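DNA ligase (Aquifex aeolicus, PDB 3QWU) is a putative ATP-dependent ligase that binds adenosine and calcium, and probably joins nucleic acid ends through an adenylated intermediate. Local coordinates at residues A[107-116]-A[150-158]; A[135-143]-A[302-310]. One frame throughout, in Å; residues are numbered along the deposited sequence.

Contact 1 of 2, residues A[107-116]-A[150-158]; sequences FTTDRLPDLI and EDVQLFVFD. With ADN (adenosine), chain C.
Arg111 on helix 106-115 meets Asp151, two residues before strand 153-161, in an end-on, two-nitrogen salt bridge. NH1 reaches OD2 of Asp151 at 2.7 Å with an N-H...O angle of 161°, while NH2 of Arg111 donates to OD1 of Asp151 at 3.0 Å. Both carboxylate oxygens use their syn lone pairs, and guanidinium and carboxylate are nearly coplanar (11° apart). The arginine chain bends at chi2 and chi3, which folds the guanidinium back beside its own helix, where NE bonds to OD2 of Asp114, one turn on.

Beyond this charged end the interface is mainly apolar. Val152 and Phe107 approach from opposite directions, the valine methyl CG2 reaching CZ at the edge of the phenyl ring (3.7 Å). The same methyl touches CD2 of Leu115 at 3.8 Å, so one branch of the valine sits against two residues of the helix. Leu154 follows along the strand and divides its branches: CD1 packs on CB of Leu115, and CD2 meets CD1 of Ile116 at 3.9 Å. Ile116 has CG1 anti to its backbone N (chi1 -173°), and its extended chain carries CD1 on to CG2 of Val156, which it crosses at about a right angle. A water bridges the backbones, donating to Leu115 O and accepting from Leu154 N.

Farther along the strand, Phe157 lays one ring face over adenosine, with N3 of the base 3.6 Å above the ring plane. A helix thus packs on an outer strand of an antiparallel sheet, and that strand, 153-161, also carries Phe157 of the adenosine pocket, consistent with the nucleotidyltransferase domain of ATP-dependent ligases.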
loop_
_atom_site.group_PDB
_atom_site.type_symbol
_atom_site.label_atom_id
_atom_site.label_comp_id
_atom_site.label_asym_id
_atom_site.label_seq_id
_atom_site.Cartn_x
_atom_site.Cartn_y
_atom_site.Cartn_z
ATOM N N PHE A 107 -30.070 1.605 -11.153
ATOM C CA PHE A 107 -29.858 0.689 -12.254
ATOM C C PHE A 107 -30.457 -0.670 -11.934
ATOM O O PHE A 107 -31.303 -1.154 -12.698
ATOM C CB PHE A 107 -28.375 0.565 -12.590
ATOM C CG PHE A 107 -28.042 -0.614 -13.461
ATOM C CD1 PHE A 107 -28.239 -0.562 -14.810
ATOM C CD2 PHE A 107 -27.520 -1.764 -12.914
ATOM C CE1 PHE A 107 -27.902 -1.608 -15.613
ATOM C CE2 PHE A 107 -27.213 -2.836 -13.706
ATOM C CZ PHE A 107 -27.387 -2.752 -15.065
ATOM N N THR A 108 -30.028 -1.282 -10.829
ATOM C CA THR A 108 -30.534 -2.609 -10.421
ATOM C C THR A 108 -32.054 -2.589 -10.244
ATOM O O THR A 108 -32.731 -3.496 -10.704
ATOM C CB THR A 108 -29.877 -3.140 -9.097
ATOM O OG1 THR A 108 -28.473 -2.867 -9.112
ATOM C CG2 THR A 108 -30.195 -4.683 -8.856
ATOM N N THR A 109 -32.594 -1.575 -9.586
ATOM C CA THR A 109 -34.061 -1.445 -9.442
ATOM C C THR A 109 -34.800 -1.306 -10.790
ATOM O O THR A 109 -35.847 -1.901 -10.971
ATOM C CB THR A 109 -34.470 -0.237 -8.573
ATOM O OG1 THR A 109 -33.857 -0.360 -7.313
ATOM C CG2 THR A 109 -36.012 -0.167 -8.408
ATOM N N ASP A 110 -34.269 -0.496 -11.705
ATOM C CA ASP A 110 -34.836 -0.364 -13.060
ATOM C C ASP A 110 -34.866 -1.714 -13.796
ATOM O O ASP A 110 -35.811 -2.066 -14.492
ATOM C CB ASP A 110 -33.964 0.628 -13.848
ATOM C CG ASP A 110 -34.381 0.768 -15.303
ATOM O OD1 ASP A 110 -34.188 -0.199 -16.060
ATOM O OD2 ASP A 110 -34.886 1.838 -15.692
ATOM N N ARG A 111 -33.822 -2.475 -13.651
ATOM C CA ARG A 111 -33.709 -3.688 -14.437
ATOM C C ARG A 111 -34.230 -4.984 -13.781
ATOM O O ARG A 111 -34.167 -6.025 -14.412
ATOM C CB ARG A 111 -32.266 -3.865 -14.862
ATOM C CG ARG A 111 -31.721 -2.739 -15.713
ATOM C CD ARG A 111 -32.416 -2.642 -17.044
ATOM N NE ARG A 111 -32.370 -3.923 -17.743
ATOM C CZ ARG A 111 -31.320 -4.382 -18.406
ATOM N NH1 ARG A 111 -31.377 -5.562 -18.964
ATOM N NH2 ARG A 111 -30.216 -3.664 -18.503
ATOM N N LEU A 112 -34.779 -4.919 -12.555
ATOM C CA LEU A 112 -35.347 -6.096 -11.874
ATOM C C LEU A 112 -36.214 -6.993 -12.767
ATOM O O LEU A 112 -36.043 -8.212 -12.786
ATOM C CB LEU A 112 -36.139 -5.656 -10.641
ATOM C CG LEU A 112 -35.294 -5.208 -9.436
ATOM C CD1 LEU A 112 -36.182 -4.910 -8.170
ATOM C CD2 LEU A 112 -34.215 -6.243 -9.107
ATOM N N PRO A 113 -37.130 -6.401 -13.541
ATOM C CA PRO A 113 -37.991 -7.252 -14.391
ATOM C C PRO A 113 -37.287 -8.028 -15.500
ATOM O O PRO A 113 -37.707 -9.110 -15.884
ATOM C CB PRO A 113 -39.012 -6.254 -14.970
ATOM C CG PRO A 113 -38.987 -5.042 -13.955
ATOM C CD PRO A 113 -37.539 -4.983 -13.562
ATOM N N ASP A 114 -36.187 -7.513 -15.987
ATOM C CA ASP A 114 -35.334 -8.290 -16.854
ATOM C C ASP A 114 -34.432 -9.267 -16.136
ATOM O O ASP A 114 -33.984 -10.245 -16.746
ATOM C CB ASP A 114 -34.488 -7.348 -17.669
ATOM C CG ASP A 114 -35.319 -6.474 -18.549
ATOM O OD1 ASP A 114 -36.299 -7.011 -19.100
ATOM O OD2 ASP A 114 -35.017 -5.280 -18.680
ATOM N N LEU A 115 -34.127 -9.015 -14.863
ATOM C CA LEU A 115 -33.145 -9.814 -14.156
ATOM C C LEU A 115 -33.720 -11.050 -13.432
ATOM O O LEU A 115 -33.050 -12.106 -13.330
ATOM C CB LEU A 115 -32.381 -8.942 -13.174
ATOM C CG LEU A 115 -31.520 -7.816 -13.796
ATOM C CD1 LEU A 115 -31.038 -6.923 -12.680
ATOM C CD2 LEU A 115 -30.344 -8.339 -14.576
ATOM N N ILE A 116 -34.950 -10.940 -12.946
ATOM C CA ILE A 116 -35.494 -11.930 -12.034
ATOM C C ILE A 116 -37.002 -11.757 -11.903
ATOM O O ILE A 116 -37.532 -10.645 -11.858
ATOM C CB ILE A 116 -34.822 -11.838 -10.658
ATOM C CG1 ILE A 116 -35.287 -12.990 -9.777
ATOM C CG2 ILE A 116 -35.118 -10.482 -9.943
ATOM C CD1 ILE A 116 -34.639 -13.039 -8.427
ATOM N N GLU A 150 -22.892 -10.474 -22.073
ATOM C CA GLU A 150 -23.434 -9.144 -22.253
ATOM C C GLU A 150 -24.487 -8.761 -21.242
ATOM O O GLU A 150 -25.001 -9.581 -20.497
ATOM C CB GLU A 150 -23.991 -8.961 -23.697
ATOM C CG GLU A 150 -25.356 -9.596 -23.978
ATOM C CD GLU A 150 -25.259 -10.945 -24.704
ATOM O OE1 GLU A 150 -24.574 -11.012 -25.760
ATOM O OE2 GLU A 150 -25.870 -11.932 -24.232
ATOM N N ASP A 151 -24.799 -7.473 -21.231
ATOM C CA ASP A 151 -25.786 -6.910 -20.312
ATOM C C ASP A 151 -25.370 -7.318 -18.895
ATOM O O ASP A 151 -24.199 -7.184 -18.554
ATOM C CB ASP A 151 -27.198 -7.397 -20.699
ATOM C CG ASP A 151 -28.309 -6.525 -20.130
ATOM O OD1 ASP A 151 -28.060 -5.361 -19.715
ATOM O OD2 ASP A 151 -29.459 -7.001 -20.129
ATOM N N VAL A 152 -26.317 -7.810 -18.092
ATOM C CA VAL A 152 -26.071 -8.236 -16.730
ATOM C C VAL A 152 -27.054 -9.336 -16.427
ATOM O O VAL A 152 -28.093 -9.476 -17.093
ATOM C CB VAL A 152 -26.339 -7.111 -15.724
ATOM C CG1 VAL A 152 -25.154 -6.245 -15.599
ATOM C CG2 VAL A 152 -27.532 -6.303 -16.179
ATOM N N GLN A 153 -26.727 -10.092 -15.376
ATOM C CA GLN A 153 -27.460 -11.278 -14.965
ATOM C C GLN A 153 -27.352 -11.286 -13.460
ATOM O O GLN A 153 -26.450 -10.668 -12.901
ATOM C CB GLN A 153 -26.838 -12.550 -15.538
ATOM C CG GLN A 153 -27.299 -12.882 -16.962
ATOM C CD GLN A 153 -26.664 -14.181 -17.485
ATOM O OE1 GLN A 153 -26.502 -15.138 -16.728
ATOM N NE2 GLN A 153 -26.264 -14.195 -18.773
ATOM N N LEU A 154 -28.271 -11.995 -12.830
ATOM C CA LEU A 154 -28.407 -11.948 -11.421
ATOM C C LEU A 154 -28.348 -13.377 -10.922
ATOM O O LEU A 154 -28.861 -14.256 -11.546
ATOM C CB LEU A 154 -29.690 -11.237 -11.093
ATOM C CG LEU A 154 -30.159 -11.218 -9.669
ATOM C CD1 LEU A 154 -31.034 -9.997 -9.472
ATOM C CD2 LEU A 154 -30.885 -12.516 -9.442
ATOM N N PHE A 155 -27.666 -13.587 -9.817
ATOM C CA PHE A 155 -27.507 -14.880 -9.236
ATOM C C PHE A 155 -27.768 -14.843 -7.741
ATOM O O PHE A 155 -26.963 -14.291 -6.997
ATOM C CB PHE A 155 -26.086 -15.353 -9.510
ATOM C CG PHE A 155 -25.757 -15.498 -10.999
ATOM C CD1 PHE A 155 -26.096 -16.624 -11.691
ATOM C CD2 PHE A 155 -25.120 -14.501 -11.681
ATOM C CE1 PHE A 155 -25.793 -16.757 -13.097
ATOM C CE2 PHE A 155 -24.814 -14.649 -13.062
ATOM C CZ PHE A 155 -25.198 -15.769 -13.745
ATOM N N VAL A 156 -28.909 -15.402 -7.310
ATOM C CA VAL A 156 -29.237 -15.549 -5.909
ATOM C C VAL A 156 -28.232 -16.481 -5.172
ATOM O O VAL A 156 -27.839 -17.531 -5.694
ATOM C CB VAL A 156 -30.692 -16.160 -5.739
ATOM C CG1 VAL A 156 -31.038 -16.345 -4.232
ATOM C CG2 VAL A 156 -31.732 -15.321 -6.441
ATOM N N PHE A 157 -27.780 -16.048 -3.993
ATOM C CA PHE A 157 -26.935 -16.844 -3.111
ATOM C C PHE A 157 -27.445 -16.866 -1.664
ATOM O O PHE A 157 -26.928 -17.633 -0.816
ATOM C CB PHE A 157 -25.477 -16.333 -3.149
ATOM C CG PHE A 157 -25.302 -14.894 -2.748
ATOM C CD1 PHE A 157 -25.436 -14.490 -1.450
ATOM C CD2 PHE A 157 -25.014 -13.925 -3.689
ATOM C CE1 PHE A 157 -25.288 -13.106 -1.133
ATOM C CE2 PHE A 157 -24.887 -12.585 -3.346
ATOM C CZ PHE A 157 -25.040 -12.185 -2.085
ATOM N N ASP A 158 -28.420 -16.019 -1.330
ATOM C CA ASP A 158 -28.975 -16.063 0.033
ATOM C C ASP A 158 -30.400 -15.475 0.093
ATOM O O ASP A 158 -30.842 -14.770 -0.834
ATOM C CB ASP A 158 -27.999 -15.377 1.059
ATOM C CG ASP A 158 -26.919 -16.365 1.660
ATOM O OD1 ASP A 158 -27.297 -17.515 2.052
ATOM O OD2 ASP A 158 -25.712 -15.983 1.756
HETATM O "O5'" ADN C . -18.307 -10.478 0.941
HETATM C "C5'" ADN C . -18.416 -11.464 -0.086
HETATM C "C4'" ADN C . -19.219 -10.900 -1.252
HETATM O "O4'" ADN C . -19.191 -11.795 -2.405
HETATM C "C3'" ADN C . -20.686 -10.745 -0.875
HETATM O "O3'" ADN C . -21.030 -9.489 -0.295
HETATM C "C2'" ADN C . -21.430 -11.008 -2.179
HETATM O "O2'" ADN C . -21.838 -9.793 -2.784
HETATM C "C1'" ADN C . -20.456 -11.744 -3.097
HETATM N N9 ADN C . -20.857 -13.125 -3.412
HETATM C C8 ADN C . -20.713 -13.685 -4.636
HETATM N N7 ADN C . -21.149 -14.967 -4.666
HETATM C C5 ADN C . -21.554 -15.231 -3.397
HETATM C C6 ADN C . -22.087 -16.419 -2.724
HETATM N N6 ADN C . -22.267 -17.543 -3.474
HETATM N N1 ADN C . -22.433 -16.320 -1.403
HETATM C C2 ADN C . -22.222 -15.165 -0.707
HETATM N N3 ADN C . -21.695 -14.039 -1.267
HETATM C C4 ADN C . -21.372 -14.022 -2.579
HETATM O O HOH W 1 -30.705 -12.551 -14.547
#

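Contact 2 of 2, residues A[135-143]-A[302-310]; sequences GPENPYIEE and VYKTFTCKF. With CA (calcium ion), chain D.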
loop_
_atom_site.group_PDB
_atom_site.type_symbol
_atom_site.label_atom_id
_atom_site.label_comp_id
_atom_site.label_asym_id
_atom_site.label_seq_id
_atom_site.Cartn_x
_atom_site.Cartn_y
_atom_site.Cartn_z
ATOM N N GLY A 135 -21.755 -8.934 -14.927
ATOM C CA GLY A 135 -21.757 -8.790 -16.391
ATOM C C GLY A 135 -20.910 -7.631 -16.899
ATOM O O GLY A 135 -20.518 -6.752 -16.154
ATOM N N PRO A 136 -20.653 -7.609 -18.194
ATOM C CA PRO A 136 -19.717 -6.610 -18.663
ATOM C C PRO A 136 -20.356 -5.225 -18.786
ATOM O O PRO A 136 -19.648 -4.225 -18.826
ATOM C CB PRO A 136 -19.338 -7.119 -20.041
ATOM C CG PRO A 136 -20.589 -7.856 -20.509
ATOM C CD PRO A 136 -21.150 -8.476 -19.268
ATOM N N GLU A 137 -21.676 -5.155 -18.846
ATOM C CA GLU A 137 -22.313 -3.864 -18.954
ATOM C C GLU A 137 -23.059 -3.445 -17.670
ATOM O O GLU A 137 -24.262 -3.223 -17.689
ATOM C CB GLU A 137 -23.240 -3.897 -20.160
ATOM C CG GLU A 137 -22.516 -4.250 -21.426
ATOM C CD GLU A 137 -23.456 -4.464 -22.594
ATOM O OE1 GLU A 137 -24.650 -4.087 -22.535
ATOM O OE2 GLU A 137 -22.995 -5.028 -23.587
ATOM N N ASN A 138 -22.325 -3.329 -16.574
ATOM C CA ASN A 138 -22.827 -2.800 -15.338
ATOM C C ASN A 138 -22.030 -1.564 -14.935
ATOM O O ASN A 138 -20.971 -1.339 -15.449
ATOM C CB ASN A 138 -22.821 -3.861 -14.230
ATOM C CG ASN A 138 -21.485 -3.996 -13.533
ATOM O OD1 ASN A 138 -21.178 -3.271 -12.588
ATOM N ND2 ASN A 138 -20.687 -4.944 -13.992
ATOM N N PRO A 139 -22.567 -0.736 -14.024
ATOM C CA PRO A 139 -21.918 0.547 -13.804
ATOM C C PRO A 139 -21.014 0.554 -12.622
ATOM O O PRO A 139 -20.444 1.568 -12.339
ATOM C CB PRO A 139 -23.098 1.490 -13.545
ATOM C CG PRO A 139 -24.241 0.552 -13.062
ATOM C CD PRO A 139 -23.789 -0.859 -13.225
ATOM N N TYR A 140 -20.853 -0.563 -11.939
ATOM C CA TYR A 140 -20.030 -0.579 -10.731
ATOM C C TYR A 140 -18.625 -1.219 -10.875
ATOM O O TYR A 140 -17.715 -0.858 -10.164
ATOM C CB TYR A 140 -20.791 -1.317 -9.647
ATOM C CG TYR A 140 -22.008 -0.586 -9.179
ATOM C CD1 TYR A 140 -21.891 0.585 -8.495
ATOM C CD2 TYR A 140 -23.286 -1.064 -9.461
ATOM C CE1 TYR A 140 -23.007 1.249 -8.048
ATOM C CE2 TYR A 140 -24.399 -0.414 -9.041
ATOM C CZ TYR A 140 -24.264 0.759 -8.325
ATOM O OH TYR A 140 -25.364 1.435 -7.879
ATOM N N ILE A 141 -18.481 -2.153 -11.799
ATOM C CA ILE A 141 -17.372 -3.087 -11.842
ATOM C C ILE A 141 -17.047 -3.292 -13.327
ATOM O O ILE A 141 -17.917 -3.651 -14.127
ATOM C CB ILE A 141 -17.838 -4.426 -11.177
ATOM C CG1 ILE A 141 -18.075 -4.207 -9.672
ATOM C CG2 ILE A 141 -16.858 -5.568 -11.374
ATOM C CD1 ILE A 141 -16.838 -3.746 -8.909
ATOM N N GLU A 142 -15.820 -2.979 -13.701
ATOM C CA GLU A 142 -15.301 -3.158 -15.043
ATOM C C GLU A 142 -15.304 -4.637 -15.415
ATOM O O GLU A 142 -15.702 -5.031 -16.501
ATOM C CB GLU A 142 -13.873 -2.629 -14.998
ATOM C CG GLU A 142 -13.027 -2.819 -16.222
ATOM C CD GLU A 142 -11.560 -2.576 -15.890
ATOM O OE1 GLU A 142 -11.309 -1.987 -14.796
ATOM O OE2 GLU A 142 -10.689 -2.990 -16.702
ATOM N N GLU A 143 -14.840 -5.462 -14.465
ATOM C CA GLU A 143 -14.711 -6.929 -14.666
ATOM C C GLU A 143 -16.052 -7.644 -14.817
ATOM O O GLU A 143 -17.070 -7.217 -14.259
ATOM C CB GLU A 143 -13.977 -7.614 -13.469
ATOM C CG GLU A 143 -12.445 -7.366 -13.346
ATOM C CD GLU A 143 -11.780 -8.214 -12.222
ATOM O OE1 GLU A 143 -11.991 -7.915 -11.014
ATOM O OE2 GLU A 143 -11.025 -9.185 -12.554
ATOM N N VAL A 302 -6.799 9.985 -17.211
ATOM C CA VAL A 302 -6.851 8.579 -16.818
ATOM C C VAL A 302 -8.269 8.263 -16.312
ATOM O O VAL A 302 -8.747 8.845 -15.342
ATOM C CB VAL A 302 -5.819 8.244 -15.750
ATOM C CG1 VAL A 302 -6.043 6.787 -15.239
ATOM C CG2 VAL A 302 -4.449 8.448 -16.286
ATOM N N TYR A 303 -8.933 7.340 -16.988
ATOM C CA TYR A 303 -10.329 7.081 -16.717
ATOM C C TYR A 303 -10.733 5.644 -17.117
ATOM O O TYR A 303 -10.058 5.019 -17.955
ATOM C CB TYR A 303 -11.184 8.126 -17.480
ATOM C CG TYR A 303 -11.119 8.025 -18.991
ATOM C CD1 TYR A 303 -10.243 8.803 -19.722
ATOM C CD2 TYR A 303 -11.969 7.167 -19.698
ATOM C CE1 TYR A 303 -10.176 8.718 -21.116
ATOM C CE2 TYR A 303 -11.905 7.085 -21.100
ATOM C CZ TYR A 303 -11.003 7.864 -21.777
ATOM O OH TYR A 303 -10.935 7.818 -23.141
ATOM N N LYS A 304 -11.812 5.142 -16.514
ATOM C CA LYS A 304 -12.454 3.869 -16.921
ATOM C C LYS A 304 -13.795 4.167 -17.554
ATOM O O LYS A 304 -14.516 4.983 -17.040
ATOM C CB LYS A 304 -12.704 2.955 -15.723
ATOM C CG LYS A 304 -11.468 2.448 -15.016
ATOM C CD LYS A 304 -11.754 1.119 -14.275
ATOM C CE LYS A 304 -10.928 0.925 -13.020
ATOM N NZ LYS A 304 -11.115 -0.418 -12.556
ATOM N N THR A 305 -14.138 3.517 -18.653
ATOM C CA THR A 305 -15.444 3.747 -19.277
ATOM C C THR A 305 -16.378 2.625 -18.856
ATOM O O THR A 305 -15.975 1.488 -18.818
ATOM C CB THR A 305 -15.353 3.871 -20.862
ATOM O OG1 THR A 305 -14.668 5.095 -21.225
ATOM C CG2 THR A 305 -16.751 3.890 -21.525
ATOM N N PHE A 306 -17.620 2.967 -18.534
ATOM C CA PHE A 306 -18.680 2.005 -18.165
ATOM C C PHE A 306 -19.835 2.116 -19.105
ATOM O O PHE A 306 -20.099 3.224 -19.578
ATOM C CB PHE A 306 -19.179 2.303 -16.763
ATOM C CG PHE A 306 -18.165 2.021 -15.738
ATOM C CD1 PHE A 306 -17.138 2.905 -15.512
ATOM C CD2 PHE A 306 -18.190 0.858 -15.034
ATOM C CE1 PHE A 306 -16.168 2.623 -14.577
ATOM C CE2 PHE A 306 -17.239 0.597 -14.083
ATOM C CZ PHE A 306 -16.225 1.458 -13.869
ATOM N N THR A 307 -20.508 1.003 -19.403
ATOM C CA THR A 307 -21.678 1.056 -20.283
ATOM C C THR A 307 -22.820 0.201 -19.765
ATOM O O THR A 307 -22.619 -0.906 -19.340
ATOM C CB THR A 307 -21.340 0.673 -21.761
ATOM O OG1 THR A 307 -22.525 0.793 -22.583
ATOM C CG2 THR A 307 -20.820 -0.751 -21.877
ATOM N N CYS A 308 -24.030 0.715 -19.761
ATOM C CA CYS A 308 -25.160 -0.051 -19.215
ATOM C C CYS A 308 -26.483 0.464 -19.771
ATOM O O CYS A 308 -26.524 1.519 -20.394
ATOM C CB CYS A 308 -25.118 -0.030 -17.693
ATOM S SG CYS A 308 -25.159 1.647 -16.992
ATOM N N LYS A 309 -27.541 -0.327 -19.591
ATOM C CA LYS A 309 -28.874 -0.146 -20.254
ATOM C C LYS A 309 -30.011 0.096 -19.270
ATOM O O LYS A 309 -30.094 -0.600 -18.268
ATOM C CB LYS A 309 -29.249 -1.452 -20.914
ATOM C CG LYS A 309 -29.186 -1.505 -22.350
ATOM C CD LYS A 309 -29.233 -2.992 -22.774
ATOM C CE LYS A 309 -30.658 -3.487 -22.992
ATOM N NZ LYS A 309 -30.763 -4.917 -23.413
ATOM N N PHE A 310 -30.925 0.995 -19.574
ATOM C CA PHE A 310 -32.072 1.197 -18.705
ATOM C C PHE A 310 -33.371 1.140 -19.466
ATOM O O PHE A 310 -33.412 1.503 -20.623
ATOM C CB PHE A 310 -32.061 2.546 -18.005
ATOM C CG PHE A 310 -30.871 2.801 -17.193
ATOM C CD1 PHE A 310 -29.642 3.004 -17.795
ATOM C CD2 PHE A 310 -30.979 2.924 -15.817
ATOM C CE1 PHE A 310 -28.512 3.275 -17.031
ATOM C CE2 PHE A 310 -29.866 3.227 -15.035
ATOM C CZ PHE A 310 -28.622 3.385 -15.632
HETATM CA CA CA D . -11.952 -9.961 -9.504
HETATM O O HOH W 2 -19.450 -1.299 -17.811
HETATM O O HOH W 3 -26.629 -2.940 -18.746
HETATM O O HOH W 4 -11.740 -10.403 -7.316
HETATM O O HOH W 5 -13.150 -8.385 -8.240
#
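Glu137 and Cys308 bring their CA atoms to 4.8 Å where the irregular loop 135-143 passes strand 303-310, and two waters join the backbones, one linking Pro136 O and Asn138 O to Thr307 N, the other Glu137 O to Lys309 N. Among the side chains, Phe306 buries the most surface. Its CG stands anti to the carbonyl carbon (chi1 -68°), which turns the ring onto the loop's main chain: CD2 lies 3.6 Å from Asn138 O, at the ring edge and in its plane, and CE2 comes within 3.8 Å of Ile141 N, also at the edge. The loop is itself braced by Asn138, whose ND2 donates to Gly135 O in the carbonyl plane (2.8 Å) and whose OD1 accepts from Tyr140 N, closing an Asx turn. Near Cys308, the sulfur SG rests 4.0 Å from CB of Pro139, while CG of Glu137 runs alongside CG2 of Thr307, both side chains pointing the same way.

At the other end Lys304 crosses Glu142 at about a right angle; in one of the two modelled conformers of Glu142, its OE1 forms a salt bridge with Lys304 NZ at 2.7 Å. With an alanine here, the Glu142 carboxylate would probably lose this charged mate and Thr242 O its NZ donor.

Next to Glu142, Glu143 OE1 binds calcium at 2.5 Å, with two waters, Asp82 and Asp239 also on the metal. The loop between strands 127-134 and 153-161 thus meets an edge strand of a three-stranded antiparallel sheet, probably part of an OB-like C-terminal domain.

In the fold
Contacts 1 and 2 have centres 15 Å apart and their segments alternate along the chain, 107-116 and 135-143 coming before 150-158 and 302-310. They touch directly: Arg111 NH2 lies 3.1 Å from Lys309 O, probably a hydrogen bond, so the arginine of contact 1 also reaches the strand of contact 2. Asp151 O is 3.3 Å from Glu137 N, another probable hydrogen bond, joining Glu137 of the loop to Asp151 just before the strand. One segment of each contact carries a ligand residue: Phe157 for adenosine in contact 1, Glu143 for calcium in contact 2. The Ile141 side chain and adenosine have their nearest atoms about 10 Å apart, and that side chain lies about 5 Å from Asp82's.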